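3-methyladenine dna-glycosylase (PDB 2JHN) belongs to the HhH-GPD superfamily of base excision DNA repair proteins and also carries a TATA-box binding protein-like domain at its N-terminal end. Local coordinates at residues L41-M49 and E61-V72; D240-L250 and L281-K290. The protein carries 1 engineered substitution. One frame throughout, in Å; residues are numbered along the deposited sequence.

The two contacts come in series along the chain: contact 1 closes before contact 2 opens. They lie on opposite sides of the centre of the molecule, about 36 Å apart between centres and about 20 Å between nearest atoms, and share no helix or strand. Contact 1 belongs to the TATA-box binding protein-like domain, where strands 44-54 and 57-62 of the five-stranded antiparallel sheet lead into helix 69-80. Contact 2 is entirely helical in its regular structure and sets helix 241-251, part of the HhH-GPD region, across the last helix, 274-287. Contact 1 thus joins two neighbouring strands to each other and to the helix that follows, while contact 2 joins two helices late in the chain.

Contact 1: residues L41-M49 and E61-V72; sequences LDGRAVAVM and EGNFENREWEAV
The guanidinium of Arg44 meets the carboxylate of Glu68 end-on, the two planes only 20° apart. Arg44 NH1 donates to the syn lone pair of Glu68 OE1 over 3.0 Å, whereas the shorter bond from Arg44 NH2 to Glu68 OE2, 2.6 Å, is more bent and leaves OE2 tilted from the guanidinium plane. Val46 CG1 lies over one face of the guanidinium near its rim, and Leu41 O accepts from NH1 at the edge. Because the anti lone pair of Glu68 OE2 takes Glu65 N, three N-H groups hold this buried carboxylate and fix its rotation. Asp42 OD2 lies 3.7 Å from Glu68 OE1, a pairing of like charges that the bond from Arg44 probably makes tolerable.

The Phe64 ring carries Val72 CG2 over the centre of one face, 3.7 Å above the plane, and has Ala47 O at its edge; Trp2 stacks with it. Val48 CG2 packs 3.8 Å from Phe64 CE2. With chi1 at 68°, the Asn63 side chain folds back to the neighbouring strand, and its OD1 accepts from Ala47 N at 2.9 Å while Asn63 N donates to Ala47 O. Met49 and Glu61 form an antiparallel hydrogen-bonded pair. The arrangement is a beta hairpin of the TBP-like domain, strands 44-54 and 57-62, after which the chain leaves the sheet through a short loop and enters helix 69-80, whose Val72 packs on Leu41, Val48 and Phe64.

Contact 2: residues D240-L250 and L281-K290; sequences DLGVRRAVSRL and LFLYDRFFSK
Leu281 is the main bump of this helix crossing, lodged among Ala246, Val247 and Leu250. Its two methyls part to fill the hollow: Leu281 CD1 reaches Val247 CG2 at 3.7 Å, and Leu281 CD2 lies against Leu250 CD1 at 3.6 Å. One turn on, Tyr284 sets its ring edge against the small Ala246 CB, with Tyr284 CE2 3.9 Å from Leu250 CG. Gly242 offers a second hollow, its bare CA only 3.4 Å from Asp285 OD2, where the carboxylate settles; chi1 of -174° turns it away from its own backbone N and out to Arg245.

There Arg245 grips Asp285 side-on. Arg245 NE donates almost straight to Asp285 OD1 (3.0 Å, 169°) and NH2 to the syn lone pair of OD2, while Gly242 CA and Leu241 O lie over one face of the guanidinium, both toward its rim. Farther along, Ser289 CB lies over a face of the Arg249 guanidinium, and Phe282 CE1 touches Val243 CG2.

The segment axes come within 8.7 Å at 85°, nearly perpendicular. Leu101 of helix 96-104 packs on Leu250, Leu281 and Tyr284, and helix 259-270 covers Val243 and Val247 through Val262, placing the crossing within a bundle of helices.

Contact 1: residues L41-M49 and E61-V72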
loop_
_atom_site.group_PDB
_atom_site.type_symbol
_atom_site.label_atom_id
_atom_site.label_comp_id
_atom_site.label_asym_id
_atom_site.label_seq_id
_atom_site.Cartn_x
_atom_site.Cartn_y
_atom_site.Cartn_z
ATOM N N LEU A 41 8.311 -12.450 -11.207
ATOM C CA LEU A 41 7.300 -13.319 -11.773
ATOM C C LEU A 41 7.983 -14.621 -12.166
ATOM O O LEU A 41 8.884 -14.634 -13.026
ATOM C CB LEU A 41 6.650 -12.640 -12.979
ATOM C CG LEU A 41 5.211 -12.987 -13.337
ATOM C CD1 LEU A 41 4.240 -12.560 -12.239
ATOM C CD2 LEU A 41 4.856 -12.317 -14.654
ATOM N N ASP A 42 7.569 -15.700 -11.499
ATOM C CA ASP A 42 8.210 -17.019 -11.603
ATOM C C ASP A 42 9.740 -16.948 -11.523
ATOM O O ASP A 42 10.453 -17.371 -12.443
ATOM C CB ASP A 42 7.707 -17.772 -12.844
ATOM C CG ASP A 42 6.212 -18.094 -12.761
ATOM O OD1 ASP A 42 5.782 -18.728 -11.765
ATOM O OD2 ASP A 42 5.465 -17.706 -13.686
ATOM N N GLY A 43 10.225 -16.372 -10.425
ATOM C CA GLY A 43 11.646 -16.339 -10.108
ATOM C C GLY A 43 12.486 -15.421 -10.967
ATOM O O GLY A 43 13.723 -15.481 -10.926
ATOM N N ARG A 44 11.831 -14.565 -11.743
ATOM C CA ARG A 44 12.543 -13.585 -12.553
ATOM C C ARG A 44 11.821 -12.217 -12.530
ATOM O O ARG A 44 10.597 -12.161 -12.447
ATOM C CB ARG A 44 12.788 -14.135 -13.974
ATOM C CG ARG A 44 11.542 -14.410 -14.814
ATOM C CD ARG A 44 11.476 -13.366 -15.909
ATOM N NE ARG A 44 10.514 -13.568 -17.005
ATOM C CZ ARG A 44 9.292 -14.103 -16.936
ATOM N NH1 ARG A 44 8.781 -14.560 -15.800
ATOM N NH2 ARG A 44 8.573 -14.168 -18.043
ATOM N N ALA A 45 12.594 -11.132 -12.564
ATOM C CA ALA A 45 12.018 -9.785 -12.564
ATOM C C ALA A 45 11.640 -9.348 -13.969
ATOM O O ALA A 45 12.442 -9.436 -14.902
ATOM C CB ALA A 45 12.977 -8.794 -11.953
ATOM N N VAL A 46 10.403 -8.885 -14.102
ATOM C CA VAL A 46 9.877 -8.338 -15.344
ATOM C C VAL A 46 9.503 -6.862 -15.182
ATOM O O VAL A 46 9.210 -6.393 -14.061
ATOM C CB VAL A 46 8.671 -9.166 -15.899
ATOM C CG1 VAL A 46 9.121 -10.576 -16.264
ATOM C CG2 VAL A 46 7.505 -9.214 -14.906
ATOM N N ALA A 47 9.536 -6.142 -16.298
ATOM C CA ALA A 47 9.125 -4.744 -16.354
ATOM C C ALA A 47 7.609 -4.693 -16.590
ATOM O O ALA A 47 7.074 -5.415 -17.447
ATOM C CB ALA A 47 9.866 -4.015 -17.477
ATOM N N VAL A 48 6.914 -3.879 -15.798
ATOM C CA VAL A 48 5.484 -3.621 -16.012
ATOM C C VAL A 48 5.264 -2.116 -15.914
ATOM O O VAL A 48 5.830 -1.466 -15.039
ATOM C CB VAL A 48 4.569 -4.351 -14.993
ATOM C CG1 VAL A 48 3.086 -4.041 -15.277
ATOM C CG2 VAL A 48 4.769 -5.869 -15.060
ATOM N N MET A 49 4.457 -1.560 -16.829
ATOM C CA MET A 49 4.021 -0.175 -16.710
ATOM C C MET A 49 2.539 -0.100 -17.056
ATOM O O MET A 49 2.006 -0.964 -17.757
ATOM C CB MET A 49 4.848 0.760 -17.605
ATOM C CG MET A 49 4.496 0.667 -19.056
ATOM S SD MET A 49 5.703 1.494 -20.097
ATOM C CE MET A 49 5.296 3.182 -19.826
ATOM N N GLU A 61 1.882 -2.308 -20.411
ATOM C CA GLU A 61 3.003 -2.765 -21.230
ATOM C C GLU A 61 4.064 -3.386 -20.329
ATOM O O GLU A 61 4.196 -3.023 -19.145
ATOM C CB GLU A 61 3.603 -1.592 -22.000
ATOM C CG GLU A 61 2.647 -0.907 -22.971
ATOM C CD GLU A 61 3.333 0.184 -23.782
ATOM O OE1 GLU A 61 4.371 -0.103 -24.419
ATOM O OE2 GLU A 61 2.842 1.328 -23.793
ATOM N N GLY A 62 4.837 -4.313 -20.889
ATOM C CA GLY A 62 5.886 -4.967 -20.117
ATOM C C GLY A 62 6.533 -6.075 -20.918
ATOM O O GLY A 62 6.102 -6.359 -22.040
ATOM N N ASN A 63 7.546 -6.711 -20.333
ATOM C CA ASN A 63 8.324 -7.721 -21.053
ATOM C C ASN A 63 8.068 -9.159 -20.602
ATOM O O ASN A 63 8.851 -10.064 -20.926
ATOM C CB ASN A 63 9.814 -7.379 -21.037
ATOM C CG ASN A 63 10.430 -7.497 -19.663
ATOM O OD1 ASN A 63 9.728 -7.724 -18.666
ATOM N ND2 ASN A 63 11.759 -7.357 -19.599
ATOM N N PHE A 64 6.978 -9.358 -19.851
ATOM C CA PHE A 64 6.453 -10.693 -19.545
ATOM C C PHE A 64 5.827 -11.355 -20.789
ATOM O O PHE A 64 5.571 -10.697 -21.797
ATOM C CB PHE A 64 5.449 -10.646 -18.375
ATOM C CG PHE A 64 4.323 -9.641 -18.556
ATOM C CD1 PHE A 64 3.131 -10.011 -19.183
ATOM C CD2 PHE A 64 4.454 -8.337 -18.079
ATOM C CE1 PHE A 64 2.091 -9.082 -19.356
ATOM C CE2 PHE A 64 3.421 -7.401 -18.237
ATOM C CZ PHE A 64 2.241 -7.776 -18.871
ATOM N N GLU A 65 5.599 -12.660 -20.709
ATOM C CA GLU A 65 5.031 -13.410 -21.818
ATOM C C GLU A 65 3.513 -13.248 -21.866
ATOM O O GLU A 65 2.883 -12.963 -20.849
ATOM C CB GLU A 65 5.418 -14.892 -21.706
ATOM C CG GLU A 65 6.925 -15.169 -21.534
ATOM C CD GLU A 65 7.789 -14.553 -22.640
ATOM O OE1 GLU A 65 7.319 -14.451 -23.802
ATOM O OE2 GLU A 65 8.944 -14.170 -22.346
ATOM N N ASN A 66 2.932 -13.431 -23.050
ATOM C CA ASN A 66 1.483 -13.322 -23.244
ATOM C C ASN A 66 0.694 -14.244 -22.340
ATOM O O ASN A 66 -0.387 -13.896 -21.876
ATOM C CB ASN A 66 1.103 -13.625 -24.699
ATOM C CG ASN A 66 1.862 -12.787 -25.680
ATOM O OD1 ASN A 66 2.227 -11.647 -25.383
ATOM N ND2 ASN A 66 2.120 -13.341 -26.863
ATOM N N ARG A 67 1.232 -15.438 -22.117
ATOM C CA ARG A 67 0.589 -16.414 -21.247
ATOM C C ARG A 67 0.644 -16.030 -19.756
ATOM O O ARG A 67 -0.044 -16.637 -18.930
ATOM C CB ARG A 67 1.210 -17.795 -21.457
ATOM C CG ARG A 67 2.719 -17.823 -21.291
ATOM C CD ARG A 67 3.230 -19.249 -21.191
ATOM N NE ARG A 67 4.334 -19.320 -20.243
ATOM C CZ ARG A 67 5.611 -19.117 -20.551
ATOM N NH1 ARG A 67 5.975 -18.837 -21.804
ATOM N NH2 ARG A 67 6.533 -19.201 -19.598
ATOM N N GLU A 68 1.475 -15.044 -19.420
ATOM C CA GLU A 68 1.570 -14.526 -18.048
ATOM C C GLU A 68 0.620 -13.344 -17.799
ATOM O O GLU A 68 0.511 -12.873 -16.662
ATOM C CB GLU A 68 3.008 -14.114 -17.720
ATOM C CG GLU A 68 4.023 -15.256 -17.781
ATOM C CD GLU A 68 5.423 -14.812 -17.440
ATOM O OE1 GLU A 68 5.939 -15.245 -16.391
ATOM O OE2 GLU A 68 6.010 -14.009 -18.202
ATOM N N TRP A 69 -0.073 -12.889 -18.851
ATOM C CA TRP A 69 -0.975 -11.730 -18.757
ATOM C C TRP A 69 -2.047 -11.880 -17.678
ATOM O O TRP A 69 -2.252 -10.961 -16.896
ATOM C CB TRP A 69 -1.640 -11.394 -20.112
ATOM C CG TRP A 69 -2.778 -10.388 -20.004
ATOM C CD1 TRP A 69 -4.061 -10.561 -20.433
ATOM C CD2 TRP A 69 -2.731 -9.072 -19.405
ATOM N NE1 TRP A 69 -4.808 -9.435 -20.167
ATOM C CE2 TRP A 69 -4.023 -8.513 -19.526
ATOM C CE3 TRP A 69 -1.724 -8.319 -18.774
ATOM C CZ2 TRP A 69 -4.337 -7.235 -19.053
ATOM C CZ3 TRP A 69 -2.040 -7.031 -18.293
ATOM C CH2 TRP A 69 -3.336 -6.512 -18.436
ATOM N N GLU A 70 -2.729 -13.026 -17.635
ATOM C CA GLU A 70 -3.797 -13.230 -16.654
ATOM C C GLU A 70 -3.304 -13.000 -15.210
ATOM O O GLU A 70 -3.981 -12.348 -14.411
ATOM C CB GLU A 70 -4.417 -14.625 -16.802
ATOM C CG GLU A 70 -5.919 -14.667 -16.549
ATOM C CD GLU A 70 -6.699 -13.826 -17.554
ATOM O OE1 GLU A 70 -6.459 -13.973 -18.775
ATOM O OE2 GLU A 70 -7.553 -13.016 -17.124
ATOM N N ALA A 71 -2.111 -13.509 -14.908
ATOM C CA ALA A 71 -1.503 -13.371 -13.589
ATOM C C ALA A 71 -1.133 -11.912 -13.322
ATOM O O ALA A 71 -1.411 -11.390 -12.241
ATOM C CB ALA A 71 -0.269 -14.272 -13.467
ATOM N N VAL A 72 -0.511 -11.260 -14.309
ATOM C CA VAL A 72 -0.124 -9.855 -14.171
ATOM C C VAL A 72 -1.379 -8.984 -13.971
ATOM O O VAL A 72 -1.412 -8.103 -13.104
ATOM C CB VAL A 72 0.694 -9.354 -15.393
ATOM C CG1 VAL A 72 0.931 -7.838 -15.297
ATOM C CG2 VAL A 72 2.003 -10.079 -15.505
HETATM O O HOH W 1 13.006 -9.261 -17.548
#

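Contact 2: residues D240-L250 and L281-K290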
loop_
_atom_site.group_PDB
_atom_site.type_symbol
_atom_site.label_atom_id
_atom_site.label_comp_id
_atom_site.label_asym_id
_atom_site.label_seq_id
_atom_site.Cartn_x
_atom_site.Cartn_y
_atom_site.Cartn_z
ATOM N N ASP A 240 -3.361 3.979 14.532
ATOM C CA ASP A 240 -2.607 4.832 13.618
ATOM C C ASP A 240 -2.948 6.310 13.915
ATOM O O ASP A 240 -4.129 6.683 13.948
ATOM C CB ASP A 240 -2.908 4.440 12.152
ATOM C CG ASP A 240 -1.980 5.140 11.164
ATOM O OD1 ASP A 240 -0.987 4.515 10.718
ATOM O OD2 ASP A 240 -2.238 6.325 10.857
ATOM N N LEU A 241 -1.928 7.131 14.169
ATOM C CA LEU A 241 -2.154 8.554 14.524
ATOM C C LEU A 241 -2.815 9.380 13.408
ATOM O O LEU A 241 -3.653 10.222 13.681
ATOM C CB LEU A 241 -0.854 9.214 14.969
ATOM C CG LEU A 241 -0.761 9.070 16.488
ATOM C CD1 LEU A 241 0.307 8.075 16.905
ATOM C CD2 LEU A 241 -0.521 10.442 17.087
ATOM N N GLY A 242 -2.434 9.119 12.163
ATOM C CA GLY A 242 -3.127 9.705 11.025
ATOM C C GLY A 242 -4.594 9.324 10.939
ATOM O O GLY A 242 -5.449 10.170 10.628
ATOM N N VAL A 243 -4.899 8.054 11.212
ATOM C CA VAL A 243 -6.286 7.589 11.232
ATOM C C VAL A 243 -7.080 8.300 12.334
ATOM O O VAL A 243 -8.196 8.769 12.097
ATOM C CB VAL A 243 -6.368 6.038 11.383
ATOM C CG1 VAL A 243 -7.804 5.571 11.651
ATOM C CG2 VAL A 243 -5.812 5.348 10.121
ATOM N N ARG A 244 -6.505 8.377 13.539
ATOM C CA ARG A 244 -7.184 9.038 14.663
ATOM C C ARG A 244 -7.494 10.516 14.349
ATOM O O ARG A 244 -8.632 10.973 14.541
ATOM C CB ARG A 244 -6.360 8.879 15.953
ATOM C CG ARG A 244 -6.339 7.442 16.490
ATOM C CD ARG A 244 -5.373 7.318 17.691
ATOM N NE ARG A 244 -5.756 8.247 18.757
ATOM C CZ ARG A 244 -4.908 8.774 19.637
ATOM N NH1 ARG A 244 -3.620 8.471 19.587
ATOM N NH2 ARG A 244 -5.352 9.604 20.572
ATOM N N ARG A 245 -6.502 11.219 13.813
ATOM C CA ARG A 245 -6.668 12.615 13.363
ATOM C C ARG A 245 -7.804 12.780 12.345
ATOM O O ARG A 245 -8.681 13.630 12.523
ATOM C CB ARG A 245 -5.373 13.178 12.787
ATOM C CG ARG A 245 -4.227 13.369 13.789
ATOM C CD ARG A 245 -3.049 14.175 13.190
ATOM N NE ARG A 245 -2.400 13.548 12.045
ATOM C CZ ARG A 245 -1.229 12.909 12.080
ATOM N NH1 ARG A 245 -0.545 12.798 13.220
ATOM N NH2 ARG A 245 -0.735 12.374 10.969
ATOM N N ALA A 246 -7.807 11.946 11.301
ATOM C CA ALA A 246 -8.840 12.018 10.258
ATOM C C ALA A 246 -10.248 11.736 10.779
ATOM O O ALA A 246 -11.195 12.477 10.476
ATOM C CB ALA A 246 -8.472 11.087 9.074
ATOM N N VAL A 247 -10.393 10.680 11.576
ATOM C CA VAL A 247 -11.699 10.300 12.117
ATOM C C VAL A 247 -12.225 11.358 13.099
ATOM O O VAL A 247 -13.421 11.630 13.141
ATOM C CB VAL A 247 -11.680 8.880 12.775
ATOM C CG1 VAL A 247 -12.992 8.596 13.506
ATOM C CG2 VAL A 247 -11.422 7.810 11.721
ATOM N N SER A 248 -11.315 11.941 13.871
ATOM C CA SER A 248 -11.664 13.006 14.819
ATOM C C SER A 248 -12.130 14.272 14.111
ATOM O O SER A 248 -13.123 14.883 14.540
ATOM C CB SER A 248 -10.480 13.321 15.729
ATOM O OG SER A 248 -10.191 12.204 16.552
ATOM N N ARG A 249 -11.416 14.656 13.051
ATOM C CA ARG A 249 -11.754 15.818 12.214
ATOM C C ARG A 249 -13.099 15.662 11.500
ATOM O O ARG A 249 -13.884 16.618 11.415
ATOM C CB ARG A 249 -10.627 16.111 11.215
ATOM C CG ARG A 249 -10.679 17.506 10.624
ATOM C CD ARG A 249 -9.293 18.085 10.392
ATOM N NE ARG A 249 -9.382 19.501 10.037
ATOM C CZ ARG A 249 -9.563 19.947 8.796
ATOM N NH1 ARG A 249 -9.660 19.090 7.791
ATOM N NH2 ARG A 249 -9.642 21.247 8.558
ATOM N N LEU A 250 -13.381 14.451 11.023
ATOM C CA LEU A 250 -14.635 14.152 10.355
ATOM C C LEU A 250 -15.853 14.129 11.262
ATOM O O LEU A 250 -16.903 14.663 10.896
ATOM C CB LEU A 250 -14.545 12.805 9.630
ATOM C CG LEU A 250 -13.961 12.809 8.228
ATOM C CD1 LEU A 250 -13.863 11.372 7.754
ATOM C CD2 LEU A 250 -14.823 13.638 7.271
ATOM N N LEU A 281 -9.277 8.037 4.314
ATOM C CA LEU A 281 -8.812 8.707 5.545
ATOM C C LEU A 281 -7.315 9.083 5.437
ATOM O O LEU A 281 -6.917 10.159 5.887
ATOM C CB LEU A 281 -9.078 7.851 6.792
ATOM C CG LEU A 281 -10.545 7.581 7.138
ATOM C CD1 LEU A 281 -10.657 6.610 8.305
ATOM C CD2 LEU A 281 -11.328 8.888 7.458
ATOM N N PHE A 282 -6.498 8.222 4.825
ATOM C CA PHE A 282 -5.088 8.580 4.588
ATOM C C PHE A 282 -5.004 9.821 3.684
ATOM O O PHE A 282 -4.229 10.738 3.951
ATOM C CB PHE A 282 -4.297 7.451 3.909
ATOM C CG PHE A 282 -4.019 6.243 4.795
ATOM C CD1 PHE A 282 -3.781 6.372 6.173
ATOM C CD2 PHE A 282 -3.966 4.984 4.216
ATOM C CE1 PHE A 282 -3.504 5.200 6.970
ATOM C CE2 PHE A 282 -3.687 3.834 4.974
ATOM C CZ PHE A 282 -3.465 3.956 6.360
ATOM N N LEU A 283 -5.778 9.836 2.603
ATOM C CA LEU A 283 -5.768 10.999 1.705
ATOM C C LEU A 283 -6.198 12.274 2.455
ATOM O O LEU A 283 -5.602 13.322 2.285
ATOM C CB LEU A 283 -6.691 10.769 0.510
ATOM C CG LEU A 283 -6.264 9.713 -0.506
ATOM C CD1 LEU A 283 -7.436 9.366 -1.407
ATOM C CD2 LEU A 283 -5.063 10.227 -1.286
ATOM N N TYR A 284 -7.254 12.152 3.256
ATOM C CA TYR A 284 -7.835 13.250 4.047
ATOM C C TYR A 284 -6.815 13.792 5.033
ATOM O O TYR A 284 -6.606 15.009 5.140
ATOM C CB TYR A 284 -9.069 12.730 4.790
ATOM C CG TYR A 284 -9.923 13.806 5.398
ATOM C CD1 TYR A 284 -10.685 14.645 4.595
ATOM C CD2 TYR A 284 -9.981 13.976 6.766
ATOM C CE1 TYR A 284 -11.475 15.626 5.148
ATOM C CE2 TYR A 284 -10.778 14.956 7.334
ATOM C CZ TYR A 284 -11.519 15.776 6.515
ATOM O OH TYR A 284 -12.298 16.763 7.062
ATOM N N ASP A 285 -6.157 12.884 5.743
ATOM C CA ASP A 285 -5.103 13.272 6.677
ATOM C C ASP A 285 -3.914 13.948 5.984
ATOM O O ASP A 285 -3.345 14.910 6.523
ATOM C CB ASP A 285 -4.617 12.066 7.481
ATOM C CG ASP A 285 -3.606 12.463 8.576
ATOM O OD1 ASP A 285 -3.935 13.335 9.441
ATOM O OD2 ASP A 285 -2.489 11.898 8.555
ATOM N N ARG A 286 -3.537 13.453 4.808
ATOM C CA ARG A 286 -2.398 14.006 4.069
ATOM C C ARG A 286 -2.764 15.337 3.397
ATOM O O ARG A 286 -1.929 16.255 3.365
ATOM C CB ARG A 286 -1.928 13.048 2.977
ATOM C CG ARG A 286 -1.189 11.797 3.449
ATOM C CD ARG A 286 -0.861 10.933 2.226
ATOM N NE ARG A 286 -0.524 9.532 2.517
ATOM C CZ ARG A 286 -0.614 8.579 1.596
ATOM N NH1 ARG A 286 -1.038 8.907 0.375
ATOM N NH2 ARG A 286 -0.286 7.320 1.887
ATOM N N PHE A 287 -3.992 15.422 2.871
ATOM C CA PHE A 287 -4.396 16.498 1.934
ATOM C C PHE A 287 -5.423 17.515 2.441
ATOM O O PHE A 287 -5.736 18.498 1.748
ATOM C CB PHE A 287 -4.903 15.912 0.614
ATOM C CG PHE A 287 -3.834 15.251 -0.195
ATOM C CD1 PHE A 287 -2.630 15.906 -0.450
ATOM C CD2 PHE A 287 -4.026 13.978 -0.706
ATOM C CE1 PHE A 287 -1.628 15.301 -1.206
ATOM C CE2 PHE A 287 -3.032 13.355 -1.464
ATOM C CZ PHE A 287 -1.833 14.018 -1.716
ATOM N N PHE A 288 -5.951 17.283 3.630
ATOM C CA PHE A 288 -6.896 18.218 4.225
ATOM C C PHE A 288 -6.710 18.206 5.751
ATOM O O PHE A 288 -7.679 18.019 6.511
ATOM C CB PHE A 288 -8.335 17.876 3.784
ATOM C CG PHE A 288 -9.324 19.021 3.946
ATOM C CD1 PHE A 288 -9.210 20.178 3.171
ATOM C CD2 PHE A 288 -10.375 18.926 4.862
ATOM C CE1 PHE A 288 -10.122 21.240 3.313
ATOM C CE2 PHE A 288 -11.292 19.977 5.016
ATOM C CZ PHE A 288 -11.161 21.138 4.239
ATOM N N SER A 289 -5.443 18.367 6.175
ATOM C CA SER A 289 -5.059 18.628 7.588
ATOM C C SER A 289 -3.577 18.384 7.935
ATOM O O SER A 289 -2.984 19.150 8.703
ATOM C CB SER A 289 -5.962 17.876 8.590
ATOM O OG SER A 289 -5.534 16.537 8.806
ATOM N N LYS A 290 -2.998 17.326 7.367
ATOM C CA LYS A 290 -1.680 16.774 7.769
ATOM C C LYS A 290 -1.378 16.810 9.261
ATOM O O LYS A 290 -1.834 15.939 9.999
ATOM C CB LYS A 290 -0.519 17.330 6.933
ATOM C CG LYS A 290 0.030 16.295 5.961
ATOM C CD LYS A 290 1.040 16.866 4.991
ATOM C CE LYS A 290 1.439 15.817 3.957
ATOM N NZ LYS A 290 2.548 16.276 3.067
#